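Local coordinates for protein succinyl-CoA ligase (ADP-forming) subunit alpha (Methanosaeta concilii, PDB 6HXI) that belongs to the succinyl-CoA synthetase family, joins a CoA-ligase region to a citrate synthase-like region in one chain, and binds coenzyme A, at residues B[545-548]-B[549-552]; B[243-247]-B[248-252]; B[95-98]-B[99-103]; B[341-345]-B[346-350]. All blocks are in the same frame, centred on the assembly; numbering follows the deposited sequence.

Interaction 1 (B[545-548]-B[549-552]); sequences GILF and IDLM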
loop_
_atom_site.group_PDB
_atom_site.type_symbol
_atom_site.label_atom_id
_atom_site.label_comp_id
_atom_site.label_asym_id
_atom_site.label_seq_id
_atom_site.Cartn_x
_atom_site.Cartn_y
_atom_site.Cartn_z
ATOM N N GLY B 545 -25.482 0.761 1.371
ATOM C CA GLY B 545 -25.464 1.662 2.514
ATOM C C GLY B 545 -26.790 1.718 3.262
ATOM O O GLY B 545 -26.827 1.567 4.482
ATOM N N ILE B 546 -27.893 1.876 2.525
ATOM C CA ILE B 546 -29.223 1.970 3.089
ATOM C C ILE B 546 -29.649 0.640 3.716
ATOM O O ILE B 546 -30.147 0.635 4.847
ATOM C CB ILE B 546 -30.221 2.483 2.004
ATOM C CG1 ILE B 546 -29.977 3.970 1.697
ATOM C CG2 ILE B 546 -31.694 2.176 2.369
ATOM C CD1 ILE B 546 -30.296 4.391 0.202
ATOM N N LEU B 547 -29.463 -0.488 2.992
ATOM C CA LEU B 547 -29.884 -1.784 3.541
ATOM C C LEU B 547 -29.044 -2.207 4.721
ATOM O O LEU B 547 -29.524 -2.926 5.584
ATOM C CB LEU B 547 -29.944 -2.880 2.468
ATOM C CG LEU B 547 -31.023 -2.676 1.404
ATOM C CD1 LEU B 547 -30.909 -3.715 0.333
ATOM C CD2 LEU B 547 -32.380 -2.684 2.011
ATOM N N PHE B 548 -27.791 -1.722 4.774
ATOM C CA PHE B 548 -26.934 -2.042 5.907
ATOM C C PHE B 548 -27.433 -1.368 7.201
ATOM O O PHE B 548 -27.459 -2.023 8.249
ATOM C CB PHE B 548 -25.465 -1.798 5.631
ATOM C CG PHE B 548 -24.655 -2.852 6.343
ATOM C CD1 PHE B 548 -24.295 -2.691 7.676
ATOM C CD2 PHE B 548 -24.296 -4.025 5.698
ATOM C CE1 PHE B 548 -23.586 -3.685 8.354
ATOM C CE2 PHE B 548 -23.609 -5.031 6.378
ATOM C CZ PHE B 548 -23.256 -4.854 7.701
ATOM N N ILE B 549 -27.943 -0.121 7.101
ATOM C CA ILE B 549 -28.604 0.569 8.227
ATOM C C ILE B 549 -29.850 -0.243 8.633
ATOM O O ILE B 549 -30.087 -0.451 9.823
ATOM C CB ILE B 549 -28.996 2.054 7.908
ATOM C CG1 ILE B 549 -27.772 2.903 7.439
ATOM C CG2 ILE B 549 -29.757 2.718 9.099
ATOM C CD1 ILE B 549 -26.624 2.819 8.326
ATOM N N ASP B 550 -30.646 -0.692 7.649
ATOM C CA ASP B 550 -31.837 -1.519 7.946
ATOM C C ASP B 550 -31.500 -2.850 8.622
ATOM O O ASP B 550 -32.222 -3.273 9.512
ATOM C CB ASP B 550 -32.675 -1.740 6.711
ATOM C CG ASP B 550 -33.537 -0.540 6.384
ATOM O OD1 ASP B 550 -33.913 0.240 7.359
ATOM O OD2 ASP B 550 -33.871 -0.366 5.175
ATOM N N LEU B 551 -30.405 -3.501 8.214
ATOM C CA LEU B 551 -29.929 -4.758 8.799
ATOM C C LEU B 551 -29.628 -4.504 10.305
ATOM O O LEU B 551 -30.051 -5.276 11.179
ATOM C CB LEU B 551 -28.643 -5.183 8.034
ATOM C CG LEU B 551 -27.948 -6.475 8.459
ATOM C CD1 LEU B 551 -27.116 -7.027 7.319
ATOM C CD2 LEU B 551 -26.963 -6.232 9.602
ATOM N N MET B 552 -28.872 -3.421 10.580
ATOM C CA MET B 552 -28.500 -3.048 11.936
ATOM C C MET B 552 -29.711 -2.712 12.800
ATOM O O MET B 552 -29.766 -3.165 13.934
ATOM C CB MET B 552 -27.488 -1.927 11.928
ATOM C CG MET B 552 -26.113 -2.405 11.536
ATOM S SD MET B 552 -24.911 -1.098 11.747
ATOM C CE MET B 552 -25.397 0.009 10.481
#
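F548 touches L551 and M552, and its phenyl ring is met by each in a different way. L551 runs alongside the ring and points the same way, so that its CD1 hangs over one face, 4.1 Å from F548 CE2 and displaced from the ring centre toward its border. M552 arrives at the edge instead: its methyl CE sits near the ring plane, 4.0 Å from F548 CD1. The bend at the end of the methionine (chi3 -69°) is what turns CE back toward the ring, and the same methyl stays 3.7 Å from F548 O. Side-chain contacts of this i to i+3 and i to i+4 spacing follow from the alpha-helical repeat, here in helix 540-555 of the all-helical citrate synthase-like region, where D550 N bonds to I546 O (3.1 Å), L551 N to L547 O (2.8 Å) and M552 N to F548 O, while the bond from I549 N to G545 O is weak. All eight residues are buried: helix 399-412 packs on F548 and L551, and helix 560-569 on I549 and M552. I549 keeps its CG1 beside its own backbone N, and this carbon rests 3.4 Å from G545 O. D550, on another flank, brings OD2 to 4.2 Å from L547 CD2, but its carboxylate is engaged by the backbone N-H groups of L518 and L519, at the start of helix 517-530, a setting that would suit a negative charge.

Interaction 2 (B[243-247]-B[248-252]); sequences IQALK and EKKIT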
loop_
_atom_site.group_PDB
_atom_site.type_symbol
_atom_site.label_atom_id
_atom_site.label_comp_id
_atom_site.label_asym_id
_atom_site.label_seq_id
_atom_site.Cartn_x
_atom_site.Cartn_y
_atom_site.Cartn_z
ATOM N N ILE B 243 40.367 -48.669 39.719
ATOM C CA ILE B 243 40.826 -49.603 40.761
ATOM C C ILE B 243 42.184 -50.220 40.377
ATOM O O ILE B 243 43.062 -50.333 41.238
ATOM C CB ILE B 243 39.704 -50.655 41.049
ATOM C CG1 ILE B 243 38.471 -49.978 41.712
ATOM C CG2 ILE B 243 40.198 -51.865 41.860
ATOM C CD1 ILE B 243 37.112 -50.629 41.368
ATOM N N GLN B 244 42.372 -50.557 39.080
ATOM C CA GLN B 244 43.640 -51.111 38.588
ATOM C C GLN B 244 44.734 -50.051 38.605
ATOM O O GLN B 244 45.871 -50.369 38.954
ATOM C CB GLN B 244 43.498 -51.723 37.189
ATOM C CG GLN B 244 44.658 -52.669 36.849
ATOM C CD GLN B 244 44.286 -53.727 35.846
ATOM O OE1 GLN B 244 44.035 -53.447 34.663
ATOM N NE2 GLN B 244 44.277 -54.976 36.296
ATOM N N ALA B 245 44.382 -48.786 38.264
ATOM C CA ALA B 245 45.327 -47.671 38.283
ATOM C C ALA B 245 45.718 -47.306 39.721
ATOM O O ALA B 245 46.870 -46.961 39.976
ATOM C CB ALA B 245 44.740 -46.478 37.564
ATOM N N LEU B 246 44.760 -47.435 40.651
ATOM C CA LEU B 246 44.898 -47.210 42.086
ATOM C C LEU B 246 45.833 -48.299 42.668
ATOM O O LEU B 246 46.682 -47.994 43.515
ATOM C CB LEU B 246 43.485 -47.321 42.696
ATOM C CG LEU B 246 43.057 -46.406 43.844
ATOM C CD1 LEU B 246 43.371 -44.967 43.579
ATOM C CD2 LEU B 246 41.573 -46.530 44.076
ATOM N N LYS B 247 45.698 -49.557 42.181
ATOM C CA LYS B 247 46.520 -50.692 42.594
ATOM C C LYS B 247 47.959 -50.585 42.065
ATOM O O LYS B 247 48.895 -50.913 42.790
ATOM C CB LYS B 247 45.879 -52.019 42.154
ATOM C CG LYS B 247 44.820 -52.541 43.116
ATOM C CD LYS B 247 44.033 -53.713 42.540
ATOM C CE LYS B 247 43.258 -54.473 43.593
ATOM N NZ LYS B 247 42.062 -53.732 44.078
ATOM N N GLU B 248 48.128 -50.114 40.814
ATOM C CA GLU B 248 49.417 -49.926 40.122
ATOM C C GLU B 248 50.139 -48.615 40.531
ATOM O O GLU B 248 51.111 -48.221 39.875
ATOM C CB GLU B 248 49.203 -49.962 38.589
ATOM C CG GLU B 248 48.962 -51.359 38.035
ATOM C CD GLU B 248 48.175 -51.468 36.740
ATOM O OE1 GLU B 248 47.712 -50.426 36.220
ATOM O OE2 GLU B 248 47.998 -52.612 36.258
ATOM N N LYS B 249 49.647 -47.936 41.600
ATOM C CA LYS B 249 50.158 -46.670 42.150
ATOM C C LYS B 249 50.198 -45.518 41.107
ATOM O O LYS B 249 51.025 -44.611 41.223
ATOM C CB LYS B 249 51.522 -46.872 42.845
ATOM C CG LYS B 249 51.445 -47.572 44.195
ATOM C CD LYS B 249 52.824 -47.593 44.877
ATOM C CE LYS B 249 52.845 -48.441 46.119
ATOM N NZ LYS B 249 54.235 -48.710 46.590
ATOM N N LYS B 250 49.281 -45.551 40.110
ATOM C CA LYS B 250 49.160 -44.529 39.063
ATOM C C LYS B 250 48.370 -43.312 39.573
ATOM O O LYS B 250 48.432 -42.244 38.962
ATOM C CB LYS B 250 48.521 -45.110 37.789
ATOM C CG LYS B 250 49.414 -46.099 37.045
ATOM C CD LYS B 250 48.707 -46.689 35.829
ATOM C CE LYS B 250 49.570 -47.678 35.093
ATOM N NZ LYS B 250 50.496 -46.992 34.162
ATOM N N ILE B 251 47.627 -43.489 40.695
ATOM C CA ILE B 251 46.842 -42.458 41.381
ATOM C C ILE B 251 47.351 -42.395 42.825
ATOM O O ILE B 251 47.002 -43.246 43.644
ATOM C CB ILE B 251 45.301 -42.702 41.312
ATOM C CG1 ILE B 251 44.795 -42.869 39.866
ATOM C CG2 ILE B 251 44.513 -41.603 42.074
ATOM C CD1 ILE B 251 43.542 -43.712 39.762
ATOM N N THR B 252 48.192 -41.392 43.116
ATOM C CA THR B 252 48.802 -41.176 44.435
ATOM C C THR B 252 47.994 -40.207 45.310
ATOM O O THR B 252 48.072 -40.293 46.537
ATOM C CB THR B 252 50.271 -40.752 44.301
ATOM O OG1 THR B 252 50.344 -39.461 43.690
ATOM C CG2 THR B 252 51.109 -41.765 43.522
#
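A245 and L246 pack against I251 where helix 239-247 ends and the chain turns toward strand 255-260, a local contact at the close of a beta-alpha-beta crossover. The helix links strand 227-233 to its parallel neighbour 255-260 in the mixed sheet of the CoA-ligase region. E248 is the first residue to leave helical geometry, although its N still completes the last regular bond, to Q244 O (2.9 Å). K249 then takes left-handed backbone angles (phi 57°), which swings the chain back over the helix end. As a result K250 N reaches A245 O at 2.8 Å, a bond from residue i+5 back to residue i that lies nearly along the C=O axis.

The turn also delivers I251 to the side of the helix. Its CD1 stops 3.7 Å from A245 CB, while its branch point CB is the atom approached by L246 CD1, also at 3.7 Å. The two larger side chains cross obliquely, and the leucine, whose CB heads away from the turn, comes back to it through one methyl. L213 of helix 212-221 packs on both A245 and I251, placing this small apolar patch between helix and helix, whereas the lysines of the turn are exposed.

On the solvent side E248 folds back along the final turn: CG beside its own N (chi1 -75°) leads the carboxylate over Q244. Amide and carboxylate planes differ by only 22°, and E248 OE2 rests against an aliphatic carbon, Q244 CG, at 3.4 Å.

Interaction 3 (B[95-98]-B[99-103]); sequences ETTM and EALKE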
loop_
_atom_site.group_PDB
_atom_site.type_symbol
_atom_site.label_atom_id
_atom_site.label_comp_id
_atom_site.label_asym_id
_atom_site.label_seq_id
_atom_site.Cartn_x
_atom_site.Cartn_y
_atom_site.Cartn_z
ATOM N N GLU B 95 27.664 -37.690 13.053
ATOM C CA GLU B 95 28.171 -36.971 11.888
ATOM C C GLU B 95 28.841 -35.629 12.247
ATOM O O GLU B 95 29.924 -35.333 11.746
ATOM C CB GLU B 95 27.049 -36.754 10.855
ATOM C CG GLU B 95 26.744 -37.964 9.986
ATOM C CD GLU B 95 26.416 -37.683 8.523
ATOM O OE1 GLU B 95 26.701 -38.561 7.673
ATOM O OE2 GLU B 95 25.905 -36.575 8.222
ATOM N N THR B 96 28.209 -34.852 13.130
ATOM C CA THR B 96 28.700 -33.535 13.559
ATOM C C THR B 96 29.948 -33.661 14.456
ATOM O O THR B 96 30.900 -32.913 14.248
ATOM C CB THR B 96 27.553 -32.705 14.167
ATOM O OG1 THR B 96 27.056 -33.371 15.331
ATOM C CG2 THR B 96 26.392 -32.471 13.151
ATOM N N THR B 97 29.980 -34.630 15.381
ATOM C CA THR B 97 31.167 -34.861 16.233
ATOM C C THR B 97 32.358 -35.312 15.385
ATOM O O THR B 97 33.468 -34.806 15.566
ATOM C CB THR B 97 30.891 -35.880 17.342
ATOM O OG1 THR B 97 29.763 -35.441 18.103
ATOM C CG2 THR B 97 32.094 -36.077 18.254
ATOM N N MET B 98 32.104 -36.233 14.438
ATOM C CA MET B 98 33.110 -36.754 13.537
ATOM C C MET B 98 33.691 -35.643 12.673
ATOM O O MET B 98 34.918 -35.558 12.539
ATOM C CB MET B 98 32.571 -37.938 12.716
ATOM C CG MET B 98 32.332 -39.206 13.549
ATOM S SD MET B 98 33.833 -39.940 14.239
ATOM C CE MET B 98 34.571 -40.666 12.733
ATOM N N GLU B 99 32.826 -34.746 12.167
ATOM C CA GLU B 99 33.267 -33.583 11.386
ATOM C C GLU B 99 34.127 -32.629 12.239
ATOM O O GLU B 99 35.177 -32.196 11.783
ATOM C CB GLU B 99 32.064 -32.862 10.766
ATOM C CG GLU B 99 32.433 -31.916 9.635
ATOM C CD GLU B 99 31.260 -31.227 8.960
ATOM O OE1 GLU B 99 31.456 -30.678 7.850
ATOM O OE2 GLU B 99 30.143 -31.250 9.531
ATOM N N ALA B 100 33.711 -32.344 13.483
ATOM C CA ALA B 100 34.487 -31.492 14.381
ATOM C C ALA B 100 35.854 -32.118 14.724
ATOM O O ALA B 100 36.854 -31.391 14.769
ATOM C CB ALA B 100 33.703 -31.218 15.650
ATOM N N LEU B 101 35.901 -33.466 14.954
ATOM C CA LEU B 101 37.139 -34.198 15.286
ATOM C C LEU B 101 38.142 -34.182 14.105
ATOM O O LEU B 101 39.352 -34.168 14.320
ATOM C CB LEU B 101 36.840 -35.655 15.733
ATOM C CG LEU B 101 36.157 -35.888 17.106
ATOM C CD1 LEU B 101 35.789 -37.359 17.295
ATOM C CD2 LEU B 101 37.044 -35.452 18.281
ATOM N N LYS B 102 37.636 -34.149 12.874
ATOM C CA LYS B 102 38.449 -34.077 11.657
ATOM C C LYS B 102 39.084 -32.676 11.460
ATOM O O LYS B 102 40.041 -32.547 10.701
ATOM C CB LYS B 102 37.654 -34.552 10.420
ATOM C CG LYS B 102 37.482 -36.077 10.393
ATOM C CD LYS B 102 36.245 -36.535 9.620
ATOM C CE LYS B 102 35.904 -37.988 9.897
ATOM N NZ LYS B 102 34.635 -38.404 9.233
ATOM N N GLU B 103 38.575 -31.652 12.173
ATOM C CA GLU B 103 39.112 -30.287 12.154
ATOM C C GLU B 103 40.381 -30.249 12.992
ATOM O O GLU B 103 40.339 -30.635 14.162
ATOM C CB GLU B 103 38.099 -29.268 12.724
ATOM C CG GLU B 103 36.947 -28.932 11.803
ATOM C CD GLU B 103 37.319 -28.365 10.447
ATOM O OE1 GLU B 103 38.232 -27.507 10.375
ATOM O OE2 GLU B 103 36.702 -28.803 9.448
#
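Within the beta-alpha-beta unit of strand 83-86, helix 93-102 and strand 108-111, M98 and K102 meet one turn apart on a face of the helix, and T97 and L101 do the same on the next. The lysine, extended beyond CG, runs back across the carbonyl of M98, with K102 CG and CD each 3.4 Å from M98 O. At the far end, K102 NZ lies 4.1 Å from M98 CB. The methionine folds twice, at chi2 (-65°) and chi3 (-73°), which brings M98 CE to 4.1 Å from K102 CE. The lysine's carbons thus supply much of this contact. Underneath, K102 N bonds to M98 O at 3.1 Å, near the end of the helix.

T97 and L101 lie side by side and point the same way, T97 CG2 and L101 CD1 being 4.0 Å apart. T97 OG1 sits beside its own backbone N, from where it reaches A93 O and N86 ND2, and this leaves CG2 as the branch that faces the leucine. Both residues also pack on V109 of strand 108-111, so the buried side of the helix is seated on the sheet. T96 OG1 is hydrogen-bonded to S92 O and N86 ND2, and S92 belongs to the coenzyme A pocket; the side chain of T96 is about 8 Å from a bound coenzyme A. A helix that follows a parallel strand and sits on the sheet beside the ligand pocket is found in Rossmann-like CoA-binding domains.

Interaction 4 (B[341-345]-B[346-350]); sequences SKALA and TGDIR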
loop_
_atom_site.group_PDB
_atom_site.type_symbol
_atom_site.label_atom_id
_atom_site.label_comp_id
_atom_site.label_asym_id
_atom_site.label_seq_id
_atom_site.Cartn_x
_atom_site.Cartn_y
_atom_site.Cartn_z
ATOM N N SER B 341 11.852 -12.045 32.019
ATOM C CA SER B 341 10.856 -13.121 31.871
ATOM C C SER B 341 10.669 -13.926 33.168
ATOM O O SER B 341 9.549 -14.336 33.449
ATOM C CB SER B 341 11.208 -14.041 30.703
ATOM O OG SER B 341 12.465 -14.667 30.901
ATOM N N LYS B 342 11.728 -14.090 33.975
ATOM C CA LYS B 342 11.630 -14.802 35.251
ATOM C C LYS B 342 10.836 -13.949 36.261
ATOM O O LYS B 342 9.879 -14.440 36.872
ATOM C CB LYS B 342 13.027 -15.145 35.795
ATOM C CG LYS B 342 13.021 -15.921 37.099
ATOM C CD LYS B 342 14.422 -16.037 37.674
ATOM C CE LYS B 342 14.419 -16.497 39.115
ATOM N NZ LYS B 342 15.683 -16.100 39.785
ATOM N N ALA B 343 11.203 -12.659 36.376
ATOM C CA ALA B 343 10.548 -11.666 37.233
ATOM C C ALA B 343 9.048 -11.561 36.900
ATOM O O ALA B 343 8.213 -11.530 37.804
ATOM C CB ALA B 343 11.219 -10.310 37.046
ATOM N N LEU B 344 8.708 -11.565 35.602
ATOM C CA LEU B 344 7.316 -11.498 35.192
ATOM C C LEU B 344 6.559 -12.810 35.478
ATOM O O LEU B 344 5.457 -12.752 36.025
ATOM C CB LEU B 344 7.188 -11.071 33.726
ATOM C CG LEU B 344 5.783 -10.582 33.268
ATOM C CD1 LEU B 344 5.313 -9.347 34.051
ATOM C CD2 LEU B 344 5.769 -10.267 31.789
ATOM N N ALA B 345 7.156 -13.981 35.138
ATOM C CA ALA B 345 6.549 -15.307 35.343
ATOM C C ALA B 345 6.269 -15.621 36.811
ATOM O O ALA B 345 5.236 -16.218 37.122
ATOM C CB ALA B 345 7.410 -16.394 34.725
ATOM N N THR B 346 7.157 -15.175 37.709
ATOM C CA THR B 346 7.009 -15.390 39.142
ATOM C C THR B 346 6.071 -14.371 39.793
ATOM O O THR B 346 5.753 -14.488 40.966
ATOM C CB THR B 346 8.392 -15.389 39.842
ATOM O OG1 THR B 346 9.003 -14.103 39.709
ATOM C CG2 THR B 346 9.326 -16.488 39.338
ATOM N N GLY B 347 5.657 -13.362 39.056
ATOM C CA GLY B 347 4.825 -12.302 39.606
ATOM C C GLY B 347 5.607 -11.348 40.498
ATOM O O GLY B 347 5.019 -10.623 41.301
ATOM N N ASP B 348 6.943 -11.321 40.347
ATOM C CA ASP B 348 7.810 -10.407 41.091
ATOM C C ASP B 348 7.492 -8.987 40.633
ATOM O O ASP B 348 7.439 -8.074 41.446
ATOM C CB ASP B 348 9.291 -10.745 40.817
ATOM C CG ASP B 348 10.299 -10.113 41.778
ATOM O OD1 ASP B 348 10.403 -10.594 42.941
ATOM O OD2 ASP B 348 11.044 -9.199 41.344
ATOM N N ILE B 349 7.211 -8.825 39.322
ATOM C CA ILE B 349 6.877 -7.535 38.723
ATOM C C ILE B 349 5.511 -7.592 38.046
ATOM O O ILE B 349 4.992 -8.681 37.762
ATOM C CB ILE B 349 7.996 -7.023 37.735
ATOM C CG1 ILE B 349 8.146 -7.959 36.482
ATOM C CG2 ILE B 349 9.329 -6.834 38.448
ATOM C CD1 ILE B 349 8.613 -7.312 35.181
ATOM N N ARG B 350 4.957 -6.414 37.742
ATOM C CA ARG B 350 3.719 -6.274 36.981
ATOM C C ARG B 350 4.048 -5.378 35.811
ATOM O O ARG B 350 4.793 -4.424 35.986
ATOM C CB ARG B 350 2.523 -5.744 37.805
ATOM C CG ARG B 350 2.636 -4.309 38.299
ATOM C CD ARG B 350 1.396 -3.896 39.063
ATOM N NE ARG B 350 1.505 -2.495 39.453
ATOM C CZ ARG B 350 0.640 -1.821 40.208
ATOM N NH1 ARG B 350 0.844 -0.546 40.472
ATOM N NH2 ARG B 350 -0.438 -2.423 40.702
#
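T346 turns back onto the last turn of helix 340-345, and each atom of its side chain finds the carbonyl of K342. T346 CB stands 3.5 Å from K342 O. From there OG1 takes the crowded position between backbone N and carbonyl carbon (chi1 64°), where T346 OG1 donates to K342 O at 3.0 Å and lies 3.3 Å from A343 O. The methyl CG2 leaves on another branch, yet T346 CG2 is still 3.3 Å from K342 O. Because T346 N bonds to the same K342 O (2.9 Å), two donors of one residue grip it. The charged end of K342 itself goes to E159 in a salt bridge.

Beyond T346 the chain reverses at G347, whose phi is positive (74°). G347 N then reaches L344 O at 3.1 Å, approaching from above the carbonyl plane, and D348 N makes a weak bond to A343 O, an oxygen that also receives I349 N. The reversal carries I349 against the helix: I349 CG1 lies 3.9 Å from A343 CB, and the leucine and isoleucine side chains meet at about a right angle.

I349 and R350 then pair with a parallel strand of a second subunit, and R350 forms salt bridges with D30 and D339 of that subunit. With G347 in a left-handed backbone conformation and bonds from G347 N and D348 N back into the last turn, this helix ending is a Schellman motif.

How the interactions relate
All four contacts are local, each made within a single helix or at its end, and none touches another. Interactions 2 and 3 lie on the same side of the chain's centre, with centres about 33 Å apart, while interaction 1 lies on the opposite side, its centre about 95 Å from that of interaction 2. Interaction 4 comes between them along the chain, its centre about 42 Å from that of interaction 3 and 49 Å from that of interaction 1, and is the one that meets other subunits. The side chain of T96 in interaction 3 is about 8 Å from a bound coenzyme A, that of I546 in interaction 1 about 11 Å, neither touching it.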